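Local atomic coordinates of uncharacterized protein (Pyrococcus furiosus, PDB entry 4XLZ), a protein that probably removes an acetyl group from N,N'-diacetylchitobiose, as a metal-binding deacetylase of carbohydrate esterase family 14. Residues V5-F8 and E9-F12. Numbering follows the deposited sequence.
Sequences VSTF and EEAF
Thr7 and Glu10 meet at the start of helix 8-19 in an N-cap. Thr7 OG1 accepts the amide of Glu10 at 3.1 Å, with an N-H...O angle of 164°. The first torsion of Thr7 tucks OG1 back over its own backbone, directed at this amide of the helix's first turn. Glu10 reaches back the other way: CG lies anti to its own N and the chain runs on extended, which brings OE1 within 2.8 Å of Ser6 N. That bond is fairly straight, but the N-H comes from above the carboxylate, 51° out of its plane. Two waters also donate to OE1; one of them also pairs with Thr7 OG1 and so ties the two side chains of the cap together. The aliphatic part of Glu10 lies against Val5, CG to CG1 at 3.7 Å, and Val5 CG2 rests 4.0 Å from Ala11 CB.

One turn on, Phe12 N donates to Phe8 O at 2.7 Å, and Phe12 CB makes a CH-pi contact over one face of the Phe8 ring, 4.1 Å from its centroid and offset toward its rim. The two rings are oblique, their planes 45° apart. Phe263 and Leu266 of the same chain also touch the Phe8 ring, while Phe237 of the second subunit meets it edge-to-face. An alanine in place of Phe8 would probably leave Phe12 CB and Phe237 of that subunit without their aromatic partner and open a gap at the interface.

Thr7 caps the helix, and Glu240 of the second subunit takes a further amide, that of Phe8. The carboxylates of Glu10 and of this Glu240, both close to the N-terminal end of helix 8-19, would be expected to interact favourably with its dipole.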
loop_
_atom_site.group_PDB
_atom_site.type_symbol
_atom_site.label_atom_id
_atom_site.label_comp_id
_atom_site.label_asym_id
_atom_site.label_seq_id
_atom_site.Cartn_x
_atom_site.Cartn_y
_atom_site.Cartn_z
ATOM N N VAL A 5 -30.861 -2.379 39.491
ATOM C CA VAL A 5 -31.753 -1.808 38.456
ATOM C C VAL A 5 -32.562 -2.918 37.814
ATOM O O VAL A 5 -32.065 -4.092 37.725
ATOM C CB VAL A 5 -30.884 -1.057 37.401
ATOM C CG1 VAL A 5 -30.277 0.191 38.040
ATOM C CG2 VAL A 5 -29.713 -1.937 36.905
ATOM N N SER A 6 -33.765 -2.580 37.351
ATOM C CA SER A 6 -34.663 -3.588 36.867
ATOM C C SER A 6 -34.976 -3.523 35.411
ATOM O O SER A 6 -35.633 -4.450 34.925
ATOM C CB SER A 6 -36.053 -3.330 37.589
ATOM O OG SER A 6 -35.865 -3.937 38.802
ATOM N N THR A 7 -34.746 -2.373 34.833
ATOM C CA THR A 7 -35.059 -2.275 33.403
ATOM C C THR A 7 -33.850 -1.661 32.675
ATOM O O THR A 7 -33.012 -1.003 33.284
ATOM C CB THR A 7 -36.237 -1.294 33.102
ATOM O OG1 THR A 7 -35.927 0.009 33.496
ATOM C CG2 THR A 7 -37.565 -1.690 33.846
ATOM N N PHE A 8 -33.841 -1.850 31.326
ATOM C CA PHE A 8 -32.681 -1.317 30.600
ATOM C C PHE A 8 -32.732 0.183 30.721
ATOM O O PHE A 8 -31.709 0.860 30.859
ATOM C CB PHE A 8 -32.836 -1.735 29.068
ATOM C CG PHE A 8 -31.953 -0.880 28.184
ATOM C CD1 PHE A 8 -30.571 -1.029 28.272
ATOM C CD2 PHE A 8 -32.495 0.121 27.373
ATOM C CE1 PHE A 8 -29.755 -0.136 27.511
ATOM C CE2 PHE A 8 -31.708 1.019 26.622
ATOM C CZ PHE A 8 -30.314 0.849 26.689
ATOM N N GLU A 9 -33.943 0.788 30.615
ATOM C CA GLU A 9 -34.000 2.247 30.665
ATOM C C GLU A 9 -33.363 2.776 31.974
ATOM O O GLU A 9 -32.569 3.729 32.018
ATOM C CB GLU A 9 -35.472 2.728 30.532
ATOM C CG GLU A 9 -35.558 4.222 30.754
ATOM C CD GLU A 9 -36.993 4.742 30.413
ATOM O OE1 GLU A 9 -37.822 3.916 29.982
ATOM O OE2 GLU A 9 -37.279 5.934 30.615
ATOM N N GLU A 10 -33.696 2.104 33.088
ATOM C CA GLU A 10 -33.059 2.459 34.353
ATOM C C GLU A 10 -31.524 2.339 34.362
ATOM O O GLU A 10 -30.826 3.200 34.824
ATOM C CB GLU A 10 -33.707 1.541 35.466
ATOM C CG GLU A 10 -33.273 1.964 36.802
ATOM C CD GLU A 10 -33.874 1.118 37.968
ATOM O OE1 GLU A 10 -34.580 0.103 37.751
ATOM O OE2 GLU A 10 -33.572 1.539 39.111
ATOM N N ALA A 11 -31.025 1.191 33.866
ATOM C CA ALA A 11 -29.621 1.000 33.764
ATOM C C ALA A 11 -28.911 2.044 32.866
ATOM O O ALA A 11 -27.861 2.549 33.221
ATOM C CB ALA A 11 -29.349 -0.417 33.249
ATOM N N PHE A 12 -29.493 2.263 31.684
ATOM C CA PHE A 12 -28.974 3.243 30.797
ATOM C C PHE A 12 -28.857 4.639 31.402
ATOM O O PHE A 12 -27.819 5.304 31.331
ATOM C CB PHE A 12 -29.911 3.265 29.532
ATOM C CG PHE A 12 -29.538 4.363 28.543
ATOM C CD1 PHE A 12 -28.555 4.097 27.542
ATOM C CD2 PHE A 12 -30.176 5.590 28.591
ATOM C CE1 PHE A 12 -28.254 5.106 26.577
ATOM C CE2 PHE A 12 -29.883 6.595 27.666
ATOM C CZ PHE A 12 -28.965 6.357 26.639
HETATM O O HOH W 1 -35.983 -0.648 39.784
HETATM O O HOH W 2 -36.690 0.173 36.283
#